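Local coordinates for endosialidase (Enterobacteria phage phi92, PDB 4HIZ), which hydrolyses alpha-2,8 and alpha-2,9 linkages inside polysialic acid chains, probably letting the phage through the capsule of its bacterial host, at residues N386-L399 and S445-N457. Residues are numbered along the deposited sequence; the frame is centred on the assembly and turned at random. Where two conformers were deposited one is given.
Sequences NYLRFPNNVHHTNL and SWPVSLSNVQWFN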
ATOM      1  N   ASN A 386     -38.066 -31.669   8.502  1.00 16.08           N
ATOM      2  CA  ASN A 386     -38.990 -31.496   7.382  1.00 16.13           C
ATOM      3  C   ASN A 386     -38.163 -30.964   6.202  1.00 15.48           C
ATOM      4  O   ASN A 386     -37.363 -30.036   6.385  1.00 16.34           O
ATOM      5  CB  ASN A 386     -40.028 -30.447   7.766  1.00 18.68           C
ATOM      6  CG  ASN A 386     -40.910 -30.929   8.907  1.00 24.14           C
ATOM      7  OD1 ASN A 386     -40.944 -30.343   9.994  1.00 30.01           O
ATOM      8  ND2 ASN A 386     -41.599 -32.022   8.666  1.00 23.73           N
ATOM      9  N   TYR A 387     -38.348 -31.542   5.009  1.00 15.12           N
ATOM     10  CA  TYR A 387     -37.473 -31.286   3.862  1.00 15.28           C
ATOM     11  C   TYR A 387     -38.203 -30.647   2.704  1.00 15.54           C
ATOM     12  O   TYR A 387     -39.383 -30.982   2.436  1.00 17.00           O
ATOM     13  CB  TYR A 387     -36.937 -32.626   3.334  1.00 15.95           C
ATOM     14  CG  TYR A 387     -36.210 -33.442   4.366  1.00 17.83           C
ATOM     15  CD1 TYR A 387     -34.892 -33.151   4.697  1.00 17.88           C
ATOM     16  CD2 TYR A 387     -36.846 -34.507   5.014  1.00 18.63           C
ATOM     17  CE1 TYR A 387     -34.199 -33.909   5.650  1.00 17.85           C
ATOM     18  CE2 TYR A 387     -36.174 -35.269   5.965  1.00 19.32           C
ATOM     19  CZ  TYR A 387     -34.847 -34.967   6.277  1.00 18.96           C
ATOM     20  OH  TYR A 387     -34.187 -35.733   7.222  1.00 20.24           O
ATOM     21  N   LEU A 388     -37.474 -29.786   1.984  1.00 14.94           N
ATOM     22  CA  LEU A 388     -37.946 -29.221   0.729  1.00 14.94           C
ATOM     23  C   LEU A 388     -36.788 -29.268  -0.276  1.00 14.64           C
ATOM     24  O   LEU A 388     -35.801 -28.536  -0.119  1.00 15.65           O
ATOM     25  CB  LEU A 388     -38.366 -27.757   0.932  1.00 15.57           C
ATOM     26  CG  LEU A 388     -39.651 -27.479   1.729  1.00 17.06           C
ATOM     27  CD1 LEU A 388     -39.759 -25.991   2.060  1.00 17.90           C
ATOM     28  CD2 LEU A 388     -40.871 -27.924   0.923  1.00 18.07           C
ATOM     29  N   ARG A 389     -36.896 -30.108  -1.296  1.00 14.53           N
ATOM     30  CA  ARG A 389     -35.857 -30.150  -2.319  1.00 14.33           C
ATOM     31  C   ARG A 389     -35.975 -28.925  -3.222  1.00 14.84           C
ATOM     32  O   ARG A 389     -37.071 -28.596  -3.687  1.00 15.68           O
ATOM     33  CB  ARG A 389     -36.046 -31.421  -3.163  1.00 14.07           C
ATOM     34  CG  ARG A 389     -34.983 -31.603  -4.252  1.00 14.97           C
ATOM     35  CD  ARG A 389     -33.729 -32.235  -3.693  1.00 14.71           C
ATOM     36  NE  ARG A 389     -33.947 -33.637  -3.298  1.00 15.60           N
ATOM     37  CZ  ARG A 389     -32.974 -34.439  -2.891  1.00 15.44           C
ATOM     38  NH1 ARG A 389     -31.720 -33.993  -2.782  1.00 14.91           N
ATOM     39  NH2 ARG A 389     -33.244 -35.714  -2.588  1.00 14.27           N
ATOM     40  N   PHE A 390     -34.871 -28.234  -3.491  1.00 14.13           N
ATOM     41  CA  PHE A 390     -34.929 -27.235  -4.563  1.00 13.26           C
ATOM     42  C   PHE A 390     -35.080 -27.946  -5.898  1.00 14.23           C
ATOM     43  O   PHE A 390     -34.454 -28.975  -6.121  1.00 14.25           O
ATOM     44  CB  PHE A 390     -33.671 -26.354  -4.603  1.00 13.49           C
ATOM     45  CG  PHE A 390     -33.590 -25.339  -3.494  1.00 12.97           C
ATOM     46  CD1 PHE A 390     -32.991 -25.673  -2.279  1.00 13.98           C
ATOM     47  CD2 PHE A 390     -34.079 -24.039  -3.689  1.00 13.35           C
ATOM     48  CE1 PHE A 390     -32.899 -24.750  -1.251  1.00 14.05           C
ATOM     49  CE2 PHE A 390     -33.982 -23.075  -2.648  1.00 13.66           C
ATOM     50  CZ  PHE A 390     -33.371 -23.437  -1.447  1.00 14.24           C
ATOM     51  N   PRO A 391     -35.926 -27.414  -6.790  1.00 14.43           N
ATOM     52  CA  PRO A 391     -36.064 -28.070  -8.096  1.00 15.14           C
ATOM     53  C   PRO A 391     -34.782 -27.856  -8.928  1.00 14.20           C
ATOM     54  O   PRO A 391     -33.955 -26.970  -8.629  1.00 14.95           O
ATOM     55  CB  PRO A 391     -37.246 -27.319  -8.742  1.00 15.64           C
ATOM     56  CG  PRO A 391     -37.212 -25.969  -8.111  1.00 16.21           C
ATOM     57  CD  PRO A 391     -36.787 -26.225  -6.670  1.00 15.72           C
ATOM     58  N   ASN A 392     -34.602 -28.705  -9.928  1.00 14.82           N
ATOM     59  CA  ASN A 392     -33.586 -28.475 -10.952  1.00 15.61           C
ATOM     60  C   ASN A 392     -32.122 -28.714 -10.530  1.00 15.22           C
ATOM     61  O   ASN A 392     -31.218 -28.129 -11.124  1.00 14.88           O
ATOM     62  CB  ASN A 392     -33.752 -27.098 -11.603  1.00 17.65           C
ATOM     63  CG  ASN A 392     -35.095 -26.940 -12.301  1.00 18.74           C
ATOM     64  OD1 ASN A 392     -35.812 -25.953 -12.093  1.00 21.13           O
ATOM     65  ND2 ASN A 392     -35.417 -27.881 -13.161  1.00 18.08           N
ATOM     66  N   ASN A 393     -31.903 -29.602  -9.554  1.00 14.83           N
ATOM     67  CA  ASN A 393     -30.559 -30.128  -9.234  1.00 14.50           C
ATOM     68  C   ASN A 393     -29.554 -29.001  -8.947  1.00 14.50           C
ATOM     69  O   ASN A 393     -28.545 -28.859  -9.647  1.00 14.82           O
ATOM     70  CB  ASN A 393     -30.003 -31.027 -10.370  1.00 14.15           C
ATOM     71  CG  ASN A 393     -30.937 -32.177 -10.739  1.00 14.61           C
ATOM     72  OD1 ASN A 393     -31.958 -32.419 -10.082  1.00 16.08           O
ATOM     73  ND2 ASN A 393     -30.571 -32.919 -11.796  1.00 14.98           N
ATOM     74  N   VAL A 394     -29.844 -28.176  -7.945  1.00 13.06           N
ATOM     75  CA  VAL A 394     -28.905 -27.111  -7.564  1.00 13.39           C
ATOM     76  C   VAL A 394     -27.651 -27.817  -7.030  1.00 12.42           C
ATOM     77  O   VAL A 394     -27.737 -28.703  -6.177  1.00 13.33           O
ATOM     78  CB  VAL A 394     -29.542 -26.156  -6.522  1.00 13.74           C
ATOM     79  CG1 VAL A 394     -28.556 -25.053  -6.082  1.00 13.47           C
ATOM     80  CG2 VAL A 394     -30.859 -25.497  -7.102  1.00 14.27           C
ATOM     81  N   HIS A 395     -26.485 -27.445  -7.556  1.00 12.14           N
ATOM     82  CA  HIS A 395     -25.266 -28.197  -7.293  1.00 11.98           C
ATOM     83  C   HIS A 395     -24.008 -27.314  -7.281  1.00 12.46           C
ATOM     84  O   HIS A 395     -24.008 -26.187  -7.815  1.00 12.32           O
ATOM     85  CB  HIS A 395     -25.128 -29.346  -8.322  1.00 13.33           C
ATOM     86  CG  HIS A 395     -24.971 -28.859  -9.727  1.00 13.59           C
ATOM     87  ND1 HIS A 395     -26.023 -28.369 -10.469  1.00 14.00           N
ATOM     88  CD2 HIS A 395     -23.882 -28.795 -10.529  1.00 14.64           C
ATOM     89  CE1 HIS A 395     -25.589 -28.012 -11.671  1.00 14.46           C
ATOM     90  NE2 HIS A 395     -24.292 -28.261 -11.730  1.00 14.53           N
ATOM     91  N   HIS A 396     -22.968 -27.831  -6.634  1.00 12.43           N
ATOM     92  CA  HIS A 396     -21.597 -27.292  -6.614  1.00 11.84           C
ATOM     93  C   HIS A 396     -21.398 -26.121  -5.695  1.00 12.93           C
ATOM     94  O   HIS A 396     -20.249 -25.646  -5.523  1.00 14.27           O
ATOM     95  CB  HIS A 396     -21.070 -26.895  -8.014  1.00 12.93           C
ATOM     96  CG  HIS A 396     -20.795 -28.057  -8.909  1.00 14.96           C
ATOM     97  ND1 HIS A 396     -20.799 -29.372  -8.479  1.00 15.86           N
ATOM     98  CD2 HIS A 396     -20.483 -28.087 -10.225  1.00 16.78           C
ATOM     99  CE1 HIS A 396     -20.525 -30.166  -9.507  1.00 16.98           C
ATOM    100  NE2 HIS A 396     -20.327 -29.410 -10.576  1.00 16.64           N
ATOM    101  N   THR A 397     -22.498 -25.653  -5.112  1.00 12.13           N
ATOM    102  CA  THR A 397     -22.410 -24.487  -4.217  1.00 12.19           C
ATOM    103  C   THR A 397     -23.010 -24.822  -2.859  1.00 12.94           C
ATOM    104  O   THR A 397     -24.074 -25.465  -2.776  1.00 13.03           O
ATOM    105  CB  THR A 397     -23.088 -23.224  -4.847  1.00 13.19           C
ATOM    106  OG1 THR A 397     -22.933 -22.100  -3.968  1.00 13.11           O
ATOM    107  CG2 THR A 397     -24.586 -23.408  -5.092  1.00 14.13           C
ATOM    108  N   ASN A 398     -22.354 -24.366  -1.789  1.00 12.87           N
ATOM    109  CA  ASN A 398     -23.076 -24.295  -0.522  1.00 12.29           C
ATOM    110  C   ASN A 398     -24.096 -23.159  -0.615  1.00 11.97           C
ATOM    111  O   ASN A 398     -23.983 -22.278  -1.478  1.00 12.07           O
ATOM    112  CB  ASN A 398     -22.140 -24.145   0.698  1.00 11.77           C
ATOM    113  CG  ASN A 398     -21.412 -22.826   0.713  1.00 13.01           C
ATOM    114  OD1 ASN A 398     -20.985 -22.377  -0.321  1.00 14.74           O
ATOM    115  ND2 ASN A 398     -21.251 -22.222   1.861  1.00 11.68           N
ATOM    116  N   LEU A 399     -25.079 -23.165   0.279  1.00 11.18           N
ATOM    117  CA  LEU A 399     -26.183 -22.204   0.233  1.00 11.00           C
ATOM    118  C   LEU A 399     -26.335 -21.515   1.589  1.00 11.26           C
ATOM    119  O   LEU A 399     -27.256 -21.816   2.361  1.00 11.88           O
ATOM    120  CB  LEU A 399     -27.505 -22.883  -0.140  1.00 11.37           C
ATOM    121  CG  LEU A 399     -27.589 -23.460  -1.574  1.00 11.76           C
ATOM    122  CD1 LEU A 399     -28.991 -24.070  -1.809  1.00 12.91           C
ATOM    123  CD2 LEU A 399     -27.334 -22.382  -2.611  1.00 12.88           C
ATOM    124  N   SER A 445     -44.555 -19.456   6.921  1.00 22.37           N
ATOM    125  CA  SER A 445     -45.522 -20.337   6.284  0.52 25.24           C
ATOM    126  C   SER A 445     -44.714 -21.299   5.438  1.00 24.03           C
ATOM    127  O   SER A 445     -44.519 -21.052   4.255  1.00 23.27           O
ATOM    128  CB  SER A 445     -46.457 -19.546   5.363  0.52 29.03           C
ATOM    129  OG  SER A 445     -47.215 -18.577   6.063  0.52 31.28           O
ATOM    130  N   TRP A 446     -44.236 -22.373   6.052  1.00 22.50           N
ATOM    131  CA  TRP A 446     -43.352 -23.316   5.384  1.00 20.45           C
ATOM    132  C   TRP A 446     -43.988 -23.837   4.106  1.00 21.35           C
ATOM    133  O   TRP A 446     -45.097 -24.381   4.146  1.00 23.85           O
ATOM    134  CB  TRP A 446     -43.099 -24.486   6.343  1.00 19.47           C
ATOM    135  CG  TRP A 446     -42.051 -25.494   5.893  1.00 20.33           C
ATOM    136  CD1 TRP A 446     -42.286 -26.749   5.430  1.00 21.19           C
ATOM    137  CD2 TRP A 446     -40.612 -25.329   5.907  1.00 19.78           C
ATOM    138  NE1 TRP A 446     -41.094 -27.384   5.154  1.00 21.45           N
ATOM    139  CE2 TRP A 446     -40.053 -26.543   5.450  1.00 20.00           C
ATOM    140  CE3 TRP A 446     -39.750 -24.284   6.287  1.00 19.81           C
ATOM    141  CZ2 TRP A 446     -38.672 -26.739   5.326  1.00 19.95           C
ATOM    142  CZ3 TRP A 446     -38.387 -24.477   6.187  1.00 20.27           C
ATOM    143  CH2 TRP A 446     -37.855 -25.701   5.692  1.00 20.27           C
ATOM    144  N   PRO A 447     -43.286 -23.700   2.969  1.00 21.39           N
ATOM    145  CA  PRO A 447     -43.910 -24.065   1.700  1.00 21.41           C
ATOM    146  C   PRO A 447     -44.266 -25.535   1.567  1.00 21.31           C
ATOM    147  O   PRO A 447     -43.641 -26.413   2.175  1.00 20.24           O
ATOM    148  CB  PRO A 447     -42.802 -23.794   0.678  1.00 21.28           C
ATOM    149  CG  PRO A 447     -41.898 -22.812   1.321  1.00 23.04           C
ATOM    150  CD  PRO A 447     -41.955 -23.086   2.790  1.00 21.74           C
ATOM    151  N   VAL A 448     -45.241 -25.797   0.701  1.00 22.32           N
ATOM    152  CA  VAL A 448     -45.569 -27.167   0.347  1.00 25.08           C
ATOM    153  C   VAL A 448     -44.509 -27.695  -0.603  1.00 22.11           C
ATOM    154  O   VAL A 448     -44.165 -28.869  -0.562  1.00 21.03           O
ATOM    155  CB  VAL A 448     -46.964 -27.260  -0.288  1.00 32.28           C
ATOM    156  CG1 VAL A 448     -47.199 -28.636  -0.863  1.00 34.46           C
ATOM    157  CG2 VAL A 448     -48.021 -26.939   0.759  1.00 35.43           C
ATOM    158  N   SER A 449     -43.961 -26.802  -1.423  1.00 20.34           N
ATOM    159  CA  SER A 449     -43.019 -27.172  -2.462  1.00 20.00           C
ATOM    160  C   SER A 449     -42.195 -25.946  -2.780  1.00 18.39           C
ATOM    161  O   SER A 449     -42.687 -24.823  -2.687  1.00 18.55           O
ATOM    162  CB  SER A 449     -43.791 -27.537  -3.719  1.00 21.45           C
ATOM    163  OG  SER A 449     -42.935 -27.712  -4.807  1.00 22.81           O
ATOM    164  N   LEU A 450     -40.962 -26.166  -3.215  1.00 16.83           N
ATOM    165  CA  LEU A 450     -40.138 -25.088  -3.741  1.00 15.93           C
ATOM    166  C   LEU A 450     -40.174 -25.076  -5.275  1.00 16.93           C
ATOM    167  O   LEU A 450     -39.328 -24.434  -5.891  1.00 15.95           O
ATOM    168  CB  LEU A 450     -38.691 -25.260  -3.273  1.00 15.68           C
ATOM    169  CG  LEU A 450     -38.480 -25.014  -1.766  1.00 17.76           C
ATOM    170  CD1 LEU A 450     -37.008 -25.195  -1.354  1.00 15.72           C
ATOM    171  CD2 LEU A 450     -38.948 -23.604  -1.367  1.00 22.04           C
ATOM    172  N   SER A 451     -41.137 -25.764  -5.897  1.00 18.21           N
ATOM    173  CA  SER A 451     -41.134 -25.804  -7.373  1.00 21.09           C
ATOM    174  C   SER A 451     -41.114 -24.418  -8.009  1.00 19.84           C
ATOM    175  O   SER A 451     -40.510 -24.238  -9.057  1.00 19.54           O
ATOM    176  CB  SER A 451     -42.325 -26.586  -7.912  1.00 25.51           C
ATOM    177  OG  SER A 451     -43.520 -25.985  -7.457  1.00 29.16           O
ATOM    178  N   ASN A 452     -41.740 -23.444  -7.366  1.00 19.57           N
ATOM    179  CA  ASN A 452     -41.759 -22.122  -8.007  0.54 20.26           C
ATOM    180  C   ASN A 452     -40.758 -21.143  -7.416  1.00 19.44           C
ATOM    181  O   ASN A 452     -40.878 -19.932  -7.580  1.00 19.78           O
ATOM    182  CB  ASN A 452     -43.168 -21.529  -8.064  0.54 24.73           C
ATOM    183  CG  ASN A 452     -44.082 -22.321  -8.970  0.54 33.09           C
ATOM    184  OD1 ASN A 452     -45.101 -22.849  -8.531  0.54 37.51           O
ATOM    185  ND2 ASN A 452     -43.709 -22.435 -10.246  0.54 35.74           N
ATOM    186  N   VAL A 453     -39.693 -21.684  -6.829  1.00 17.97           N
ATOM    187  CA  VAL A 453     -38.641 -20.818  -6.299  1.00 17.05           C
ATOM    188  C   VAL A 453     -38.126 -19.844  -7.358  1.00 15.68           C
ATOM    189  O   VAL A 453     -37.921 -20.219  -8.531  1.00 16.64           O
ATOM    190  CB  VAL A 453     -37.470 -21.618  -5.646  1.00 17.99           C
ATOM    191  CG1 VAL A 453     -36.760 -22.502  -6.662  1.00 18.00           C
ATOM    192  CG2 VAL A 453     -36.475 -20.650  -4.954  1.00 18.92           C
ATOM    193  N   GLN A 454     -37.964 -18.591  -6.937  1.00 13.79           N
ATOM    194  CA  GLN A 454     -37.475 -17.532  -7.804  1.00 13.83           C
ATOM    195  C   GLN A 454     -36.045 -17.191  -7.376  1.00 13.82           C
ATOM    196  O   GLN A 454     -35.820 -16.545  -6.346  1.00 14.80           O
ATOM    197  CB  GLN A 454     -38.383 -16.309  -7.705  1.00 15.20           C
ATOM    198  CG  GLN A 454     -37.908 -15.193  -8.619  1.00 16.79           C
ATOM    199  CD  GLN A 454     -38.894 -14.061  -8.743  1.00 18.50           C
ATOM    200  OE1 GLN A 454     -39.743 -13.869  -7.875  1.00 20.46           O
ATOM    201  NE2 GLN A 454     -38.805 -13.316  -9.841  1.00 17.53           N
ATOM    202  N   TRP A 455     -35.073 -17.648  -8.156  1.00 13.19           N
ATOM    203  CA  TRP A 455     -33.690 -17.238  -7.934  1.00 13.11           C
ATOM    204  C   TRP A 455     -33.364 -15.962  -8.709  1.00 13.26           C
ATOM    205  O   TRP A 455     -33.643 -15.857  -9.918  1.00 13.40           O
ATOM    206  CB  TRP A 455     -32.749 -18.328  -8.434  1.00 12.52           C
ATOM    207  CG  TRP A 455     -32.719 -19.616  -7.615  1.00 12.92           C
ATOM    208  CD1 TRP A 455     -33.256 -20.850  -7.964  1.00 13.84           C
ATOM    209  CD2 TRP A 455     -32.002 -19.818  -6.404  1.00 12.29           C
ATOM    210  NE1 TRP A 455     -32.941 -21.781  -7.002  1.00 14.07           N
ATOM    211  CE2 TRP A 455     -32.159 -21.183  -6.043  1.00 13.00           C
ATOM    212  CE3 TRP A 455     -31.234 -18.982  -5.588  1.00 12.18           C
ATOM    213  CZ2 TRP A 455     -31.568 -21.727  -4.905  1.00 12.65           C
ATOM    214  CZ3 TRP A 455     -30.643 -19.505  -4.464  1.00 12.52           C
ATOM    215  CH2 TRP A 455     -30.813 -20.877  -4.114  1.00 12.36           C
ATOM    216  N   PHE A 456     -32.798 -14.986  -7.998  1.00 12.31           N
ATOM    217  CA  PHE A 456     -32.390 -13.725  -8.601  1.00 11.25           C
ATOM    218  C   PHE A 456     -30.877 -13.706  -8.794  1.00 11.07           C
ATOM    219  O   PHE A 456     -30.132 -13.858  -7.835  1.00 11.50           O
ATOM    220  CB  PHE A 456     -32.745 -12.569  -7.650  1.00 11.95           C
ATOM    221  CG  PHE A 456     -34.228 -12.396  -7.405  1.00 13.29           C
ATOM    222  CD1 PHE A 456     -34.978 -11.540  -8.222  1.00 14.12           C
ATOM    223  CD2 PHE A 456     -34.849 -13.003  -6.303  1.00 14.94           C
ATOM    224  CE1 PHE A 456     -36.342 -11.341  -7.999  1.00 14.71           C
ATOM    225  CE2 PHE A 456     -36.211 -12.812  -6.067  1.00 15.35           C
ATOM    226  CZ  PHE A 456     -36.951 -11.976  -6.897  1.00 15.65           C
ATOM    227  N   ASN A 457     -30.435 -13.511 -10.037  1.00 10.45           N
ATOM    228  CA  ASN A 457     -29.021 -13.237 -10.327  1.00 10.85           C
ATOM    229  C   ASN A 457     -28.753 -11.782  -9.938  1.00 11.86           C
ATOM    230  O   ASN A 457     -29.269 -10.851 -10.595  1.00 12.13           O
ATOM    231  CB  ASN A 457     -28.789 -13.486 -11.833  1.00 11.16           C
ATOM    232  CG  ASN A 457     -27.357 -13.209 -12.289  1.00 11.76           C
ATOM    233  OD1 ASN A 457     -26.374 -13.156 -11.489  1.00 13.48           O
ATOM    234  ND2 ASN A 457     -27.229 -13.002 -13.577  1.00  9.57           N
TER
HETATM  235  O   HOH W   1     -41.456 -30.116   4.176  1.00 21.37           O
HETATM  236  O   HOH W   2     -39.738 -28.656  -2.931  1.00 22.80           O
HETATM  237  O   HOH W   3     -33.961 -24.225  -8.209  1.00 15.48           O
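Arg389 O and Leu450 N are joined through a water. It receives the N-H of Leu450 at 2.8 Å and donates to the carbonyl. Two more waters bridge the segments in the same manner. One lies between Tyr387 O and Trp446 NE1, the other between Pro391 O and Trp455 NE1. Each accepts the indole N-H in the plane of the ring, so it helps to fix how that tryptophan is turned.

The direct contact between the side chains is mostly apolar. Leu388 and Trp446 approach from opposite directions, and Leu388 CD1 lies over one face of the indole, 3.4 Å from Trp446 CE2. The Trp446 side chain has CG anti to its own N (chi1 -172°), which brings the indole across to strand 386-389. Leu388 CD2, the other branch, meets Pro447 O at 3.4 Å.

Strand 386-389 is an outermost strand of a four-stranded antiparallel sheet, as in a blade of the catalytic beta-propeller. Residues 445-457 lead into strand 456-460 of a different sheet, so the contact joins neighbouring sheets of the propeller. Trp446 also packs on Leu375 and Met377 of strand 374-378, while Trp455 touches Phe437 and Cys439 of strand 435-442.

Leu450 CD1 sits above the centre of the Phe390 ring, 3.8 Å from its centroid and 6° off the normal. Val453 CG2 comes to the edge of that ring. Trp455 CZ2 reaches Phe390 CE2 at 3.6 Å, with the two ring planes inclined at 32°. Leu450 to Val453 form a type I beta turn, closed by Val453 N to Leu450 O at 2.9 Å. Pro391 CD rests against this turn, touching Val453 CG1 at 3.7 Å.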